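Local coordinates for nicotinate-nucleotide--dimethylbenzimidazole phosphoribosyltransferase (PDB 1WX1), which probably catalyses transfer of phosphoribose from nicotinate mononucleotide to 5,6-dimethylbenzimidazole, giving alpha-ribazole 5'-phosphate and nicotinate for cobalamin biosynthesis, at residues D14-P19 / L322-F327; E27-R32 / R316-I321. All coordinates share one frame; numbering follows the deposited sequence.

Contact 1 of 2, residues D14-P19 / L322-F327; sequences DQLTKP and LHMATF
Leu16 and Thr326 form a single, isolated beta bridge between two loops, with the two flanking bonds in the pattern of an antiparallel non-hydrogen-bonded pair. Phe327 N hydrogen-bonds to Gln15 O at 2.9 Å, nearly straight on to the carbonyl (C=O...N 174°). Thr17 N reaches Ala325 O at 3.0 Å, in the carbonyl plane. The Thr17 hydroxyl also lies near this oxygen, but it has Asn77 of the second subunit as a partner. The bridge ties the loop after helix 3-14 to the one after helix 306-321, so it joins the two ends of the chain in the small helical domain of the CobT fold. Thr326 is the N-cap of helix 327-330. The Phe327 ring lies against the turn at Thr17, an inverse gamma turn. Thr17 CA sits over one face, 4.2 Å from the centroid, in a CH-pi contact. A serine in place of Phe327 would probably leave this turn without its aromatic cover and open a gap beside Leu16 and Thr17. Met324 bends at its last torsion (chi3 67°), bringing CE to 3.5 Å from Thr17 O and 3.7 Å from Lys18 CG. Its CB packs on Leu16 CD2 at 4.0 Å.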
loop_
_atom_site.group_PDB
_atom_site.type_symbol
_atom_site.label_atom_id
_atom_site.label_comp_id
_atom_site.label_asym_id
_atom_site.label_seq_id
_atom_site.Cartn_x
_atom_site.Cartn_y
_atom_site.Cartn_z
ATOM N N ASP A 14 -17.653 11.517 8.681
ATOM C CA ASP A 14 -17.414 12.486 9.742
ATOM C C ASP A 14 -17.914 12.003 11.104
ATOM O O ASP A 14 -17.493 12.520 12.138
ATOM C CB ASP A 14 -18.081 13.823 9.394
ATOM C CG ASP A 14 -17.829 14.887 10.445
ATOM O OD1 ASP A 14 -18.806 15.357 11.067
ATOM O OD2 ASP A 14 -16.651 15.249 10.655
ATOM N N GLN A 15 -18.803 11.013 11.107
ATOM C CA GLN A 15 -19.343 10.490 12.358
ATOM C C GLN A 15 -18.818 9.114 12.773
ATOM O O GLN A 15 -19.275 8.549 13.766
ATOM C CB GLN A 15 -20.874 10.456 12.295
ATOM C CG GLN A 15 -21.510 11.844 12.329
ATOM C CD GLN A 15 -21.142 12.625 13.588
ATOM O OE1 GLN A 15 -21.505 12.237 14.700
ATOM N NE2 GLN A 15 -20.416 13.728 13.415
ATOM N N LEU A 16 -17.859 8.576 12.025
ATOM C CA LEU A 16 -17.296 7.271 12.358
ATOM C C LEU A 16 -16.439 7.370 13.614
ATOM O O LEU A 16 -15.926 8.440 13.937
ATOM C CB LEU A 16 -16.455 6.734 11.196
ATOM C CG LEU A 16 -17.221 6.419 9.909
ATOM C CD1 LEU A 16 -16.252 5.843 8.887
ATOM C CD2 LEU A 16 -18.358 5.433 10.194
ATOM N N THR A 17 -16.282 6.252 14.317
ATOM C CA THR A 17 -15.504 6.228 15.549
ATOM C C THR A 17 -13.997 6.366 15.365
ATOM O O THR A 17 -13.246 5.393 15.450
ATOM C CB THR A 17 -15.802 4.952 16.374
ATOM O OG1 THR A 17 -15.647 3.791 15.548
ATOM C CG2 THR A 17 -17.229 4.999 16.919
ATOM N N LYS A 18 -13.568 7.598 15.120
ATOM C CA LYS A 18 -12.162 7.934 14.947
ATOM C C LYS A 18 -12.031 9.440 14.757
ATOM O O LYS A 18 -12.979 10.108 14.339
ATOM C CB LYS A 18 -11.558 7.173 13.755
ATOM C CG LYS A 18 -12.396 7.153 12.494
ATOM C CD LYS A 18 -12.290 8.441 11.715
ATOM C CE LYS A 18 -12.995 8.316 10.374
ATOM N NZ LYS A 18 -12.840 9.550 9.566
ATOM N N PRO A 19 -10.858 10.001 15.082
ATOM C CA PRO A 19 -10.658 11.447 14.928
ATOM C C PRO A 19 -10.909 11.871 13.484
ATOM O O PRO A 19 -10.692 11.093 12.555
ATOM C CB PRO A 19 -9.198 11.643 15.340
ATOM C CG PRO A 19 -8.944 10.496 16.284
ATOM C CD PRO A 19 -9.639 9.351 15.593
ATOM N N LEU A 322 -16.323 2.782 5.748
ATOM C CA LEU A 322 -17.714 3.180 5.920
ATOM C C LEU A 322 -18.557 2.125 6.636
ATOM O O LEU A 322 -19.715 2.366 6.970
ATOM C CB LEU A 322 -18.318 3.543 4.560
ATOM C CG LEU A 322 -17.788 4.885 4.027
ATOM C CD1 LEU A 322 -18.009 5.004 2.527
ATOM C CD2 LEU A 322 -18.479 6.021 4.771
ATOM N N HIS A 323 -17.964 0.961 6.879
ATOM C CA HIS A 323 -18.653 -0.109 7.584
ATOM C C HIS A 323 -18.356 -0.010 9.084
ATOM O O HIS A 323 -18.879 -0.785 9.887
ATOM C CB HIS A 323 -18.220 -1.468 7.034
ATOM C CG HIS A 323 -18.728 -1.740 5.650
ATOM N ND1 HIS A 323 -19.800 -2.578 5.404
ATOM C CD2 HIS A 323 -18.341 -1.264 4.448
ATOM C CE1 HIS A 323 -20.045 -2.602 4.108
ATOM N NE2 HIS A 323 -19.177 -1.814 3.500
ATOM N N MET A 324 -17.508 0.945 9.455
ATOM C CA MET A 324 -17.181 1.162 10.861
ATOM C C MET A 324 -18.444 1.674 11.539
ATOM O O MET A 324 -19.380 2.119 10.872
ATOM C CB MET A 324 -16.102 2.233 11.023
ATOM C CG MET A 324 -14.689 1.805 10.693
ATOM S SD MET A 324 -13.603 3.243 10.719
ATOM C CE MET A 324 -13.643 3.677 12.470
ATOM N N ALA A 325 -18.463 1.620 12.864
ATOM C CA ALA A 325 -19.607 2.118 13.618
ATOM C C ALA A 325 -19.411 3.615 13.829
ATOM O O ALA A 325 -18.274 4.097 13.869
ATOM C CB ALA A 325 -19.688 1.415 14.962
ATOM N N THR A 326 -20.509 4.353 13.944
ATOM C CA THR A 326 -20.424 5.787 14.191
ATOM C C THR A 326 -20.405 5.969 15.707
ATOM O O THR A 326 -20.698 5.029 16.447
ATOM C CB THR A 326 -21.649 6.544 13.629
ATOM O OG1 THR A 326 -22.840 6.066 14.267
ATOM C CG2 THR A 326 -21.760 6.341 12.129
ATOM N N PHE A 327 -20.057 7.167 16.165
ATOM C CA PHE A 327 -20.015 7.454 17.599
ATOM C C PHE A 327 -21.338 7.060 18.248
ATOM O O PHE A 327 -21.368 6.389 19.284
ATOM C CB PHE A 327 -19.759 8.944 17.830
ATOM C CG PHE A 327 -18.350 9.369 17.530
ATOM C CD1 PHE A 327 -17.309 9.017 18.384
ATOM C CD2 PHE A 327 -18.062 10.127 16.401
ATOM C CE1 PHE A 327 -15.995 9.404 18.112
ATOM C CE2 PHE A 327 -16.752 10.518 16.119
ATOM C CZ PHE A 327 -15.719 10.161 16.978
#

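Contact 2 of 2, residues E27-R32 / R316-I321; sequences EEVALR and RAAARI
Ala30 and Ala318 meet where helix 24-37 crosses helix 306-321. Their CA atoms are 4.8 Å apart. The short segments cross at -79°, with their axes 7.8 Å apart at closest approach. Ala30 CB presses on the backbone of the other helix, 3.1 Å from Ala318 O. That oxygen also accepts a hydrogen bond from Ile321 N, within its own helix. Ala318 CB points back across the crossing and meets Val29 CG1 at 3.5 Å. Val29 turns this methyl anti to its backbone N (chi1 175°), over the alanine.

Ile321 can be followed outward. Its CB faces Ala30 CB at 4.5 Å. CG1 lies over Ala318 O of its own helix. The chain is extended from there (chi2 174°), which carries CD1 across to Glu27 N at 4.3 Å, on the backbone of helix 24-37. The other branch, CG2, turns toward Leu16 in the loop before that helix. Phe88 of the second subunit also packs on Ile321.

No hydrogen bond crosses between the two segments. The Glu27 carboxylate is held elsewhere, by Leu23 N. The contact is a near-perpendicular helix crossing made close by alanines. It belongs to the small helical domain that the N- and C-terminal parts of the chain build together in the CobT fold.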
loop_
_atom_site.group_PDB
_atom_site.type_symbol
_atom_site.label_atom_id
_atom_site.label_comp_id
_atom_site.label_asym_id
_atom_site.label_seq_id
_atom_site.Cartn_x
_atom_site.Cartn_y
_atom_site.Cartn_z
ATOM N N GLU A 27 -9.849 8.026 3.197
ATOM C CA GLU A 27 -11.217 8.485 3.403
ATOM C C GLU A 27 -11.806 8.986 2.086
ATOM O O GLU A 27 -12.957 8.701 1.765
ATOM C CB GLU A 27 -11.265 9.589 4.469
ATOM C CG GLU A 27 -10.709 9.148 5.822
ATOM C CD GLU A 27 -10.969 10.159 6.931
ATOM O OE1 GLU A 27 -10.445 9.965 8.049
ATOM O OE2 GLU A 27 -11.699 11.142 6.686
ATOM N N GLU A 28 -11.012 9.724 1.315
ATOM C CA GLU A 28 -11.482 10.240 0.034
ATOM C C GLU A 28 -11.776 9.068 -0.905
ATOM O O GLU A 28 -12.755 9.079 -1.650
ATOM C CB GLU A 28 -10.427 11.157 -0.595
ATOM C CG GLU A 28 -10.936 11.923 -1.810
ATOM C CD GLU A 28 -9.950 12.980 -2.288
ATOM O OE1 GLU A 28 -9.358 13.666 -1.430
ATOM O OE2 GLU A 28 -9.774 13.137 -3.518
ATOM N N VAL A 29 -10.915 8.061 -0.859
ATOM C CA VAL A 29 -11.083 6.871 -1.682
ATOM C C VAL A 29 -12.422 6.211 -1.349
ATOM O O VAL A 29 -13.199 5.868 -2.241
ATOM C CB VAL A 29 -9.937 5.858 -1.427
ATOM C CG1 VAL A 29 -10.192 4.573 -2.209
ATOM C CG2 VAL A 29 -8.595 6.471 -1.842
ATOM N N ALA A 30 -12.687 6.042 -0.058
ATOM C CA ALA A 30 -13.935 5.428 0.398
ATOM C C ALA A 30 -15.149 6.184 -0.136
ATOM O O ALA A 30 -16.112 5.584 -0.624
ATOM C CB ALA A 30 -13.975 5.396 1.931
ATOM N N LEU A 31 -15.108 7.509 -0.038
ATOM C CA LEU A 31 -16.219 8.331 -0.507
ATOM C C LEU A 31 -16.448 8.171 -2.002
ATOM O O LEU A 31 -17.587 8.119 -2.464
ATOM C CB LEU A 31 -15.959 9.800 -0.185
ATOM C CG LEU A 31 -15.773 10.128 1.298
ATOM C CD1 LEU A 31 -15.461 11.617 1.454
ATOM C CD2 LEU A 31 -17.035 9.757 2.067
ATOM N N ARG A 32 -15.366 8.100 -2.767
ATOM C CA ARG A 32 -15.502 7.940 -4.208
ATOM C C ARG A 32 -16.105 6.576 -4.522
ATOM O O ARG A 32 -16.982 6.460 -5.377
ATOM C CB ARG A 32 -14.142 8.098 -4.895
ATOM C CG ARG A 32 -13.543 9.493 -4.772
ATOM C CD ARG A 32 -12.257 9.614 -5.591
ATOM N NE ARG A 32 -12.512 9.360 -7.005
ATOM C CZ ARG A 32 -11.596 8.931 -7.868
ATOM N NH1 ARG A 32 -10.349 8.704 -7.466
ATOM N NH2 ARG A 32 -11.933 8.720 -9.135
ATOM N N ARG A 316 -9.997 -2.023 -1.144
ATOM C CA ARG A 316 -10.947 -2.823 -0.370
ATOM C C ARG A 316 -11.010 -2.306 1.064
ATOM O O ARG A 316 -12.088 -2.185 1.643
ATOM C CB ARG A 316 -10.537 -4.301 -0.365
ATOM C CG ARG A 316 -10.517 -4.938 -1.744
ATOM C CD ARG A 316 -10.516 -6.452 -1.662
ATOM N NE ARG A 316 -10.449 -7.056 -2.990
ATOM C CZ ARG A 316 -9.321 -7.425 -3.589
ATOM N NH1 ARG A 316 -8.158 -7.261 -2.973
ATOM N NH2 ARG A 316 -9.356 -7.946 -4.813
ATOM N N ALA A 317 -9.846 -2.003 1.627
ATOM C CA ALA A 317 -9.769 -1.482 2.989
ATOM C C ALA A 317 -10.531 -0.168 3.078
ATOM O O ALA A 317 -11.275 0.070 4.027
ATOM C CB ALA A 317 -8.317 -1.263 3.380
ATOM N N ALA A 318 -10.333 0.690 2.083
ATOM C CA ALA A 318 -11.002 1.982 2.041
ATOM C C ALA A 318 -12.520 1.804 2.070
ATOM O O ALA A 318 -13.223 2.501 2.802
ATOM C CB ALA A 318 -10.582 2.743 0.783
ATOM N N ALA A 319 -13.026 0.866 1.277
ATOM C CA ALA A 319 -14.465 0.615 1.233
ATOM C C ALA A 319 -15.010 0.215 2.606
ATOM O O ALA A 319 -16.105 0.625 2.986
ATOM C CB ALA A 319 -14.774 -0.476 0.207
ATOM N N ARG A 320 -14.237 -0.576 3.349
ATOM C CA ARG A 320 -14.649 -1.035 4.674
ATOM C C ARG A 320 -14.712 0.074 5.729
ATOM O O ARG A 320 -15.361 -0.088 6.763
ATOM C CB ARG A 320 -13.708 -2.138 5.171
ATOM C CG ARG A 320 -13.696 -3.398 4.311
ATOM C CD ARG A 320 -15.089 -3.997 4.171
ATOM N NE ARG A 320 -15.723 -4.253 5.465
ATOM C CZ ARG A 320 -16.902 -4.853 5.610
ATOM N NH1 ARG A 320 -17.575 -5.263 4.540
ATOM N NH2 ARG A 320 -17.413 -5.041 6.822
ATOM N N ILE A 321 -14.038 1.192 5.485
ATOM C CA ILE A 321 -14.059 2.289 6.451
ATOM C C ILE A 321 -15.490 2.691 6.779
ATOM O O ILE A 321 -15.834 2.905 7.942
ATOM C CB ILE A 321 -13.310 3.541 5.924
ATOM C CG1 ILE A 321 -11.814 3.249 5.819
ATOM C CG2 ILE A 321 -13.542 4.721 6.865
ATOM C CD1 ILE A 321 -11.011 4.367 5.172
#

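Contact 2 is nested inside the chain loop closed by contact 1, and their centres are 12 Å apart. Three touches join them. Lys18 NZ makes a salt bridge to Glu27 OE1 at 2.9 Å. Leu16 CD1 packs on Ile321 O at 3.1 Å, and Leu322 CD1 lies 3.7 Å from Ala30 O. Helix 306-321 runs from contact 2 straight into the second loop of contact 1. Both contacts lie away from the predicted proton acceptor, Glu304, of their own chain. Both also touch the second subunit. There Lys18 and Pro19 pack on Leu302 of that subunit, two residues before its Glu304, while Arg320 hydrogen-bonds to Gln87 of that subunit.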